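CocE/NonD family hydrolase (Staphylococcus aureus subsp. aureus COL, PDB 3III) probably hydrolyses ester or amide bonds, as a serine hydrolase of the CocE/NonD family with an alpha/beta-hydrolase catalytic domain. Local coordinates at residues 137-151 against 170-184. Numbering follows the deposited sequence.
Sequences PWSKREAEDYYEVIE and YLAVTQWWVASLNPP
With CG anti to its backbone N and the chain extended beyond it, Glu142 stretches out to meet Tyr170, whose CG stands likewise (chi1 -163°). Tyr170 OH donates to the syn lone pair of Glu142 OE1, 2.6 Å away. The other carboxylate oxygen, OE2, takes the backbone N-H of Trp138 from above the carboxylate plane, so this one group ties the turn ahead of helix 140-151 to the start of helix 170-179. Trp138 turns its indole edge onto the Tyr170 ring: Trp138 NE1 sits over the ring centre, 3.3 Å from Tyr170 CG, with the planes 52° apart in an edge-to-face pair. Val173 CG1 lies over one face of the Trp138 indole, 3.5 Å from the centroid of the five-membered ring. In this alpha/beta-hydrolase fold the junction from strand 162-168 to helix 170-179 is probably the nucleophile elbow; Tyr170 also touches a bound palmitic acid. The two helices cross at -81°, their axes 8.4 Å apart, and Val178 enters as a knob among Ala143, Tyr146, Tyr147 and Ile150. One water joins Trp138 O to Trp177 NE1. At the far end Pro183 CB lies over one face of the Tyr147 ring, 4.2 Å from its centroid, while Leu181 O meets the ring edge.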
ATOM      1  N   PRO A 137      12.432  11.101   2.733  1.00 10.14           N
ATOM      2  CA  PRO A 137      11.399  10.362   2.009  1.00 10.45           C
ATOM      3  C   PRO A 137       9.985  10.695   2.456  1.00 10.39           C
ATOM      4  O   PRO A 137       9.731  10.806   3.637  1.00  8.81           O
ATOM      5  CB  PRO A 137      11.678   8.906   2.365  1.00 11.77           C
ATOM      6  CG  PRO A 137      13.012   8.868   2.928  1.00 11.39           C
ATOM      7  CD  PRO A 137      13.379  10.213   3.411  1.00 10.60           C
ATOM      8  N   TRP A 138       9.064  10.838   1.501  1.00  9.99           N
ATOM      9  CA  TRP A 138       7.634  10.888   1.817  1.00  9.47           C
ATOM     10  C   TRP A 138       7.365  12.068   2.740  1.00  9.97           C
ATOM     11  O   TRP A 138       6.728  11.935   3.796  1.00 10.59           O
ATOM     12  CB  TRP A 138       7.184   9.525   2.392  1.00  8.89           C
ATOM     13  CG  TRP A 138       7.422   8.386   1.487  1.00  8.89           C
ATOM     14  CD1 TRP A 138       7.696   8.466   0.143  1.00 12.15           C
ATOM     15  CD2 TRP A 138       7.397   6.974   1.790  1.00 10.64           C
ATOM     16  NE1 TRP A 138       7.845   7.231  -0.380  1.00  8.86           N
ATOM     17  CE2 TRP A 138       7.661   6.291   0.600  1.00 10.26           C
ATOM     18  CE3 TRP A 138       7.168   6.224   2.949  1.00 12.82           C
ATOM     19  CZ2 TRP A 138       7.704   4.888   0.520  1.00  8.74           C
ATOM     20  CZ3 TRP A 138       7.195   4.803   2.863  1.00 13.71           C
ATOM     21  CH2 TRP A 138       7.481   4.164   1.671  1.00  8.64           C
ATOM     22  N   SER A 139       7.860  13.243   2.310  1.00 10.67           N
ATOM     23  CA  SER A 139       7.723  14.478   3.015  1.00  9.67           C
ATOM     24  C   SER A 139       7.173  15.565   2.102  1.00  9.87           C
ATOM     25  O   SER A 139       7.196  15.450   0.894  1.00  8.47           O
ATOM     26  CB  SER A 139       9.094  14.920   3.542  1.00  9.86           C
ATOM     27  OG  SER A 139      10.013  15.178   2.455  1.00 10.66           O
ATOM     28  N   LYS A 140       6.787  16.676   2.687  1.00  9.81           N
ATOM     29  CA  LYS A 140       6.326  17.786   1.919  1.00 10.56           C
ATOM     30  C   LYS A 140       7.462  18.410   1.108  1.00 10.49           C
ATOM     31  O   LYS A 140       7.245  18.786  -0.024  1.00 10.92           O
ATOM     32  CB  LYS A 140       5.734  18.864   2.814  1.00 11.26           C
ATOM     33  CG  LYS A 140       5.118  20.020   1.971  1.00 10.49           C
ATOM     34  CD  LYS A 140       4.363  20.946   2.868  1.00 13.18           C
ATOM     35  CE  LYS A 140       3.744  22.066   2.106  1.00 14.91           C
ATOM     36  NZ  LYS A 140       3.026  22.966   2.961  1.00 15.71           N
ATOM     37  N   ARG A 141       8.642  18.543   1.695  1.00  9.59           N
ATOM     38  CA  ARG A 141       9.803  19.070   0.965  1.00  9.48           C
ATOM     39  C   ARG A 141      10.121  18.214  -0.276  1.00  8.83           C
ATOM     40  O   ARG A 141      10.466  18.716  -1.321  1.00  9.00           O
ATOM     41  CB  ARG A 141      11.027  19.236   1.876  1.00  9.42           C
ATOM     42  CG  ARG A 141      11.696  17.954   2.424  1.00 10.08           C
ATOM     43  CD  ARG A 141      12.998  18.407   3.208  1.00 13.24           C
ATOM     44  NE  ARG A 141      13.918  18.996   2.232  1.00 14.33           N
ATOM     45  CZ  ARG A 141      15.006  19.704   2.553  1.00 15.90           C
ATOM     46  NH1 ARG A 141      15.349  19.885   3.805  1.00 13.73           N
ATOM     47  NH2 ARG A 141      15.754  20.224   1.601  1.00 20.27           N
ATOM     48  N   GLU A 142       9.919  16.922  -0.197  1.00  9.48           N
ATOM     49  CA  GLU A 142      10.125  16.079  -1.368  1.00  9.39           C
ATOM     50  C   GLU A 142       8.993  16.328  -2.403  1.00  9.27           C
ATOM     51  O   GLU A 142       9.238  16.415  -3.600  1.00  8.10           O
ATOM     52  CB  GLU A 142      10.134  14.603  -0.955  1.00  9.55           C
ATOM     53  CG  GLU A 142      10.344  13.640  -2.071  1.00  9.28           C
ATOM     54  CD  GLU A 142      10.435  12.159  -1.626  1.00  8.90           C
ATOM     55  OE1 GLU A 142      11.519  11.567  -1.806  1.00 10.47           O
ATOM     56  OE2 GLU A 142       9.414  11.574  -1.189  1.00  9.14           O
ATOM     57  N   ALA A 143       7.760  16.386  -1.930  1.00  9.21           N
ATOM     58  CA  ALA A 143       6.635  16.794  -2.747  1.00  8.75           C
ATOM     59  C   ALA A 143       6.848  18.154  -3.489  1.00  8.86           C
ATOM     60  O   ALA A 143       6.423  18.329  -4.677  1.00  7.44           O
ATOM     61  CB  ALA A 143       5.396  16.851  -1.860  1.00  9.17           C
ATOM     62  N   GLU A 144       7.427  19.131  -2.801  1.00  8.42           N
ATOM     63  CA  GLU A 144       7.684  20.450  -3.422  1.00  8.10           C
ATOM     64  C   GLU A 144       8.648  20.345  -4.608  1.00  7.96           C
ATOM     65  O   GLU A 144       8.461  21.027  -5.648  1.00  8.13           O
ATOM     66  CB  GLU A 144       8.140  21.473  -2.383  1.00  9.52           C
ATOM     67  CG  GLU A 144       6.972  21.870  -1.467  1.00 12.05           C
ATOM     68  CD  GLU A 144       7.351  22.883  -0.421  1.00 22.70           C
ATOM     69  OE1 GLU A 144       8.402  23.546  -0.611  1.00 25.71           O
ATOM     70  OE2 GLU A 144       6.577  23.040   0.563  1.00 25.28           O
ATOM     71  N   ASP A 145       9.665  19.483  -4.476  1.00  8.44           N
ATOM     72  CA  ASP A 145      10.616  19.259  -5.555  1.00  9.02           C
ATOM     73  C   ASP A 145       9.908  18.612  -6.759  1.00  9.36           C
ATOM     74  O   ASP A 145      10.104  19.024  -7.892  1.00 10.34           O
ATOM     75  CB  ASP A 145      11.753  18.345  -5.093  1.00  8.38           C
ATOM     76  CG  ASP A 145      12.713  19.014  -4.110  1.00 10.36           C
ATOM     77  OD1 ASP A 145      12.755  20.249  -4.049  1.00  9.15           O
ATOM     78  OD2 ASP A 145      13.410  18.260  -3.397  1.00  9.42           O
ATOM     79  N   TYR A 146       9.092  17.594  -6.487  1.00  8.76           N
ATOM     80  CA  TYR A 146       8.279  16.891  -7.496  1.00  8.18           C
ATOM     81  C   TYR A 146       7.359  17.872  -8.248  1.00  8.42           C
ATOM     82  O   TYR A 146       7.297  17.886  -9.486  1.00  8.30           O
ATOM     83  CB  TYR A 146       7.476  15.775  -6.795  1.00  8.64           C
ATOM     84  CG  TYR A 146       6.965  14.607  -7.669  1.00  7.41           C
ATOM     85  CD1 TYR A 146       6.412  13.483  -7.071  1.00 10.71           C
ATOM     86  CD2 TYR A 146       6.941  14.658  -9.066  1.00  8.78           C
ATOM     87  CE1 TYR A 146       5.934  12.426  -7.822  1.00  9.40           C
ATOM     88  CE2 TYR A 146       6.447  13.598  -9.825  1.00 11.83           C
ATOM     89  CZ  TYR A 146       5.949  12.482  -9.185  1.00 11.47           C
ATOM     90  OH  TYR A 146       5.484  11.406  -9.892  1.00  9.74           O
ATOM     91  N   TYR A 147       6.716  18.760  -7.509  1.00  7.51           N
ATOM     92  CA  TYR A 147       5.901  19.777  -8.111  1.00  7.81           C
ATOM     93  C   TYR A 147       6.693  20.603  -9.124  1.00  7.64           C
ATOM     94  O   TYR A 147       6.193  20.852 -10.237  1.00  6.78           O
ATOM     95  CB  TYR A 147       5.360  20.668  -7.018  1.00  8.28           C
ATOM     96  CG  TYR A 147       4.452  21.839  -7.370  1.00  9.15           C
ATOM     97  CD1 TYR A 147       4.896  22.954  -8.106  1.00 13.47           C
ATOM     98  CD2 TYR A 147       3.193  21.907  -6.811  1.00  9.93           C
ATOM     99  CE1 TYR A 147       4.053  24.060  -8.313  1.00 12.33           C
ATOM    100  CE2 TYR A 147       2.350  23.002  -7.035  1.00 10.47           C
ATOM    101  CZ  TYR A 147       2.777  24.057  -7.766  1.00 10.96           C
ATOM    102  OH  TYR A 147       1.913  25.115  -7.946  1.00 12.92           O
ATOM    103  N   GLU A 148       7.911  21.028  -8.751  1.00  7.88           N
ATOM    104  CA  GLU A 148       8.727  21.788  -9.710  1.00  8.47           C
ATOM    105  C   GLU A 148       9.008  21.013 -11.024  1.00  8.71           C
ATOM    106  O   GLU A 148       8.999  21.609 -12.148  1.00  8.40           O
ATOM    107  CB  GLU A 148      10.033  22.308  -9.070  1.00  8.60           C
ATOM    108  CG  GLU A 148       9.850  23.323  -7.955  1.00 10.31           C
ATOM    109  CD  GLU A 148      11.062  24.228  -7.738  1.00 14.34           C
ATOM    110  OE1 GLU A 148      11.381  24.945  -8.700  1.00 12.89           O
ATOM    111  OE2 GLU A 148      11.668  24.223  -6.629  1.00  9.42           O
ATOM    112  N   VAL A 149       9.243  19.712 -10.916  1.00  8.59           N
ATOM    113  CA  VAL A 149       9.556  18.923 -12.079  1.00  8.75           C
ATOM    114  C   VAL A 149       8.304  18.768 -12.976  1.00  8.33           C
ATOM    115  O   VAL A 149       8.423  18.802 -14.226  1.00  7.73           O
ATOM    116  CB  VAL A 149      10.217  17.550 -11.724  1.00  9.34           C
ATOM    117  CG1 VAL A 149      10.586  16.785 -12.993  1.00 10.48           C
ATOM    118  CG2 VAL A 149      11.512  17.771 -10.821  1.00  9.86           C
ATOM    119  N   ILE A 150       7.125  18.603 -12.361  1.00  8.45           N
ATOM    120  CA  ILE A 150       5.857  18.540 -13.104  1.00  9.13           C
ATOM    121  C   ILE A 150       5.667  19.791 -13.916  1.00  9.92           C
ATOM    122  O   ILE A 150       5.379  19.726 -15.109  1.00 10.11           O
ATOM    123  CB  ILE A 150       4.624  18.295 -12.163  1.00  8.57           C
ATOM    124  CG1 ILE A 150       4.707  16.886 -11.594  1.00 10.21           C
ATOM    125  CG2 ILE A 150       3.317  18.574 -12.890  1.00  6.05           C
ATOM    126  CD1 ILE A 150       3.777  16.617 -10.429  1.00  8.01           C
ATOM    127  N   GLU A 151       5.841  20.945 -13.277  1.00 10.67           N
ATOM    128  CA  GLU A 151       5.620  22.227 -13.934  1.00  9.95           C
ATOM    129  C   GLU A 151       6.664  22.512 -15.001  1.00 10.05           C
ATOM    130  O   GLU A 151       6.346  23.106 -16.018  1.00 10.64           O
ATOM    131  CB  GLU A 151       5.516  23.348 -12.894  1.00 10.74           C
ATOM    132  CG  GLU A 151       4.283  23.174 -11.976  1.00 11.58           C
ATOM    133  CD  GLU A 151       2.957  23.028 -12.758  1.00 12.83           C
ATOM    134  OE1 GLU A 151       2.625  23.990 -13.509  1.00 12.16           O
ATOM    135  OE2 GLU A 151       2.265  21.977 -12.639  1.00  8.64           O
ATOM    136  N   TYR A 170       6.818   3.372  -3.475  1.00  9.26           N
ATOM    137  CA  TYR A 170       7.381   4.747  -3.257  1.00  9.56           C
ATOM    138  C   TYR A 170       6.877   5.697  -4.381  1.00  9.46           C
ATOM    139  O   TYR A 170       6.525   6.844  -4.127  1.00  9.76           O
ATOM    140  CB  TYR A 170       8.905   4.713  -3.295  1.00 10.58           C
ATOM    141  CG  TYR A 170       9.657   5.883  -2.728  1.00 10.23           C
ATOM    142  CD1 TYR A 170      10.512   5.696  -1.642  1.00 10.67           C
ATOM    143  CD2 TYR A 170       9.615   7.150  -3.320  1.00  8.67           C
ATOM    144  CE1 TYR A 170      11.263   6.753  -1.118  1.00  8.53           C
ATOM    145  CE2 TYR A 170      10.348   8.234  -2.798  1.00  8.95           C
ATOM    146  CZ  TYR A 170      11.171   8.014  -1.681  1.00 10.33           C
ATOM    147  OH  TYR A 170      11.925   9.070  -1.177  1.00  9.07           O
ATOM    148  N   LEU A 171       6.805   5.179  -5.615  1.00  9.07           N
ATOM    149  CA  LEU A 171       6.352   5.920  -6.773  1.00  8.35           C
ATOM    150  C   LEU A 171       4.855   6.307  -6.715  1.00  8.83           C
ATOM    151  O   LEU A 171       4.395   7.151  -7.504  1.00 10.44           O
ATOM    152  CB  LEU A 171       6.705   5.181  -8.077  1.00  8.82           C
ATOM    153  CG  LEU A 171       8.196   4.874  -8.394  1.00  8.45           C
ATOM    154  CD1 LEU A 171       8.872   3.923  -7.465  1.00 10.10           C
ATOM    155  CD2 LEU A 171       8.225   4.344  -9.850  1.00  8.63           C
ATOM    156  N   ALA A 172       4.086   5.610  -5.878  1.00  8.73           N
ATOM    157  CA  ALA A 172       2.694   5.941  -5.558  1.00  7.67           C
ATOM    158  C   ALA A 172       2.591   6.908  -4.388  1.00  8.04           C
ATOM    159  O   ALA A 172       1.807   7.886  -4.438  1.00  7.72           O
ATOM    160  CB  ALA A 172       1.868   4.656  -5.278  1.00  6.35           C
ATOM    161  N   VAL A 173       3.367   6.665  -3.322  1.00  7.52           N
ATOM    162  CA  VAL A 173       3.309   7.545  -2.134  1.00  7.55           C
ATOM    163  C   VAL A 173       3.665   8.992  -2.532  1.00  8.87           C
ATOM    164  O   VAL A 173       2.997   9.954  -2.120  1.00  7.84           O
ATOM    165  CB  VAL A 173       4.282   7.086  -1.010  1.00  8.35           C
ATOM    166  CG1 VAL A 173       4.213   8.053   0.239  1.00 10.62           C
ATOM    167  CG2 VAL A 173       4.050   5.628  -0.616  1.00  6.39           C
ATOM    168  N   THR A 174       4.684   9.150  -3.373  1.00  8.52           N
ATOM    169  CA  THR A 174       5.085  10.488  -3.829  1.00  8.88           C
ATOM    170  C   THR A 174       3.987  11.189  -4.647  1.00 10.12           C
ATOM    171  O   THR A 174       3.975  12.406  -4.729  1.00  8.87           O
ATOM    172  CB  THR A 174       6.380  10.463  -4.631  1.00  8.90           C
ATOM    173  OG1 THR A 174       6.293   9.519  -5.720  1.00  8.99           O
ATOM    174  CG2 THR A 174       7.579  10.090  -3.764  1.00  6.56           C
ATOM    175  N   GLN A 175       3.101  10.410  -5.260  1.00  9.20           N
ATOM    176  CA  GLN A 175       1.935  11.002  -5.986  1.00  9.04           C
ATOM    177  C   GLN A 175       0.907  11.523  -5.018  1.00  8.79           C
ATOM    178  O   GLN A 175       0.412  12.609  -5.210  1.00  8.64           O
ATOM    179  CB  GLN A 175       1.286   9.992  -6.884  1.00  8.02           C
ATOM    180  CG  GLN A 175       2.213   9.449  -7.976  1.00  8.36           C
ATOM    181  CD  GLN A 175       1.432   8.496  -8.880  1.00  7.40           C
ATOM    182  OE1 GLN A 175       0.442   8.911  -9.489  1.00  8.92           O
ATOM    183  NE2 GLN A 175       1.884   7.225  -8.977  1.00  7.83           N
ATOM    184  N   TRP A 176       0.580  10.775  -3.959  1.00  7.64           N
ATOM    185  CA  TRP A 176      -0.345  11.336  -2.979  1.00  8.12           C
ATOM    186  C   TRP A 176       0.225  12.653  -2.472  1.00  7.30           C
ATOM    187  O   TRP A 176      -0.482  13.653  -2.341  1.00  8.70           O
ATOM    188  CB  TRP A 176      -0.547  10.387  -1.789  1.00  8.15           C
ATOM    189  CG  TRP A 176      -1.234   9.065  -2.085  1.00  9.06           C
ATOM    190  CD1 TRP A 176      -0.721   7.815  -1.814  1.00  8.88           C
ATOM    191  CD2 TRP A 176      -2.561   8.847  -2.615  1.00  7.52           C
ATOM    192  NE1 TRP A 176      -1.617   6.850  -2.197  1.00  7.92           N
ATOM    193  CE2 TRP A 176      -2.775   7.451  -2.634  1.00  7.94           C
ATOM    194  CE3 TRP A 176      -3.614   9.701  -3.034  1.00  8.51           C
ATOM    195  CZ2 TRP A 176      -3.957   6.873  -3.118  1.00  8.11           C
ATOM    196  CZ3 TRP A 176      -4.809   9.112  -3.472  1.00  8.58           C
ATOM    197  CH2 TRP A 176      -4.968   7.715  -3.516  1.00  6.85           C
ATOM    198  N   TRP A 177       1.491  12.628  -2.125  1.00  7.35           N
ATOM    199  CA  TRP A 177       2.175  13.850  -1.687  1.00  8.89           C
ATOM    200  C   TRP A 177       2.084  15.044  -2.683  1.00  9.00           C
ATOM    201  O   TRP A 177       1.569  16.113  -2.329  1.00  9.65           O
ATOM    202  CB  TRP A 177       3.640  13.558  -1.269  1.00  8.28           C
ATOM    203  CG  TRP A 177       3.723  13.295   0.224  1.00 10.65           C
ATOM    204  CD1 TRP A 177       3.979  12.105   0.846  1.00  9.37           C
ATOM    205  CD2 TRP A 177       3.519  14.254   1.275  1.00 10.57           C
ATOM    206  NE1 TRP A 177       3.953  12.270   2.188  1.00  9.83           N
ATOM    207  CE2 TRP A 177       3.660  13.570   2.490  1.00 10.30           C
ATOM    208  CE3 TRP A 177       3.206  15.613   1.304  1.00  9.65           C
ATOM    209  CZ2 TRP A 177       3.510  14.210   3.720  1.00 12.25           C
ATOM    210  CZ3 TRP A 177       3.073  16.251   2.517  1.00 12.66           C
ATOM    211  CH2 TRP A 177       3.229  15.564   3.705  1.00 12.71           C
ATOM    212  N   VAL A 178       2.589  14.871  -3.899  1.00  8.92           N
ATOM    213  CA  VAL A 178       2.638  16.041  -4.826  1.00  9.42           C
ATOM    214  C   VAL A 178       1.218  16.509  -5.194  1.00  9.31           C
ATOM    215  O   VAL A 178       0.947  17.705  -5.317  1.00  9.35           O
ATOM    216  CB  VAL A 178       3.528  15.758  -6.062  1.00  8.97           C
ATOM    217  CG1 VAL A 178       2.833  14.827  -7.090  1.00  5.89           C
ATOM    218  CG2 VAL A 178       3.986  17.048  -6.696  1.00  7.52           C
ATOM    219  N   ALA A 179       0.284  15.574  -5.307  1.00 10.25           N
ATOM    220  CA  ALA A 179      -1.101  15.927  -5.650  1.00  9.97           C
ATOM    221  C   ALA A 179      -1.751  16.792  -4.556  1.00  9.44           C
ATOM    222  O   ALA A 179      -2.634  17.628  -4.858  1.00  8.65           O
ATOM    223  CB  ALA A 179      -1.969  14.684  -5.947  1.00  9.65           C
ATOM    224  N   SER A 180      -1.306  16.630  -3.304  1.00  9.46           N
ATOM    225  CA  SER A 180      -1.842  17.457  -2.213  1.00  9.34           C
ATOM    226  C   SER A 180      -1.464  18.965  -2.383  1.00  9.44           C
ATOM    227  O   SER A 180      -2.064  19.851  -1.765  1.00  8.08           O
ATOM    228  CB  SER A 180      -1.402  16.920  -0.832  1.00  9.35           C
ATOM    229  OG  SER A 180      -0.047  17.256  -0.546  1.00 10.00           O
ATOM    230  N   LEU A 181      -0.442  19.233  -3.191  1.00  9.15           N
ATOM    231  CA  LEU A 181      -0.030  20.589  -3.521  1.00  9.61           C
ATOM    232  C   LEU A 181      -0.741  21.184  -4.787  1.00 10.00           C
ATOM    233  O   LEU A 181      -0.526  22.321  -5.097  1.00  9.42           O
ATOM    234  CB  LEU A 181       1.494  20.607  -3.721  1.00  9.80           C
ATOM    235  CG  LEU A 181       2.391  20.096  -2.585  1.00  9.99           C
ATOM    236  CD1 LEU A 181       3.860  20.092  -3.021  1.00 12.41           C
ATOM    237  CD2 LEU A 181       2.148  20.955  -1.288  1.00  8.85           C
ATOM    238  N   ASN A 182      -1.495  20.349  -5.504  0.70 10.80           N
ATOM    239  CA  ASN A 182      -2.245  20.733  -6.698  0.70 10.40           C
ATOM    240  C   ASN A 182      -1.394  21.430  -7.778  0.70  9.88           C
ATOM    241  O   ASN A 182      -1.647  22.582  -8.140  0.70  8.91           O
ATOM    242  CB  ASN A 182      -3.435  21.592  -6.282  0.70 11.36           C
ATOM    243  CG  ASN A 182      -4.441  20.811  -5.556  0.70 12.01           C
ATOM    244  OD1 ASN A 182      -5.142  19.988  -6.150  0.70 19.31           O
ATOM    245  ND2 ASN A 182      -4.492  20.984  -4.227  0.70 14.19           N
ATOM    246  N   PRO A 183      -0.408  20.701  -8.348  1.00  8.97           N
ATOM    247  CA  PRO A 183       0.362  21.298  -9.424  1.00  9.19           C
ATOM    248  C   PRO A 183      -0.597  21.600 -10.588  1.00  9.22           C
ATOM    249  O   PRO A 183      -1.399  20.711 -10.951  1.00  7.79           O
ATOM    250  CB  PRO A 183       1.390  20.177  -9.796  1.00  9.85           C
ATOM    251  CG  PRO A 183       1.400  19.239  -8.656  1.00  8.63           C
ATOM    252  CD  PRO A 183       0.009  19.313  -8.088  1.00  8.90           C
ATOM    253  N   PRO A 184      -0.553  22.838 -11.168  1.00  9.75           N
ATOM    254  CA  PRO A 184      -1.532  23.203 -12.190  1.00 10.06           C
ATOM    255  C   PRO A 184      -1.552  22.277 -13.440  1.00 10.01           C
ATOM    256  O   PRO A 184      -2.624  22.034 -13.987  1.00  8.56           O
ATOM    257  CB  PRO A 184      -1.126  24.628 -12.577  1.00 11.27           C
ATOM    258  CG  PRO A 184      -0.497  25.158 -11.345  1.00 10.88           C
ATOM    259  CD  PRO A 184       0.177  24.011 -10.690  1.00  9.58           C
TER
HETATM  260  O   HOH W   1       4.453  10.292   4.260  1.00  7.43           O
HETATM  261  O   HOH W   2       5.862   9.047  -8.628  1.00  7.63           O
HETATM  262  O   HOH W   3      -0.984  25.081  -6.664  1.00 23.76           O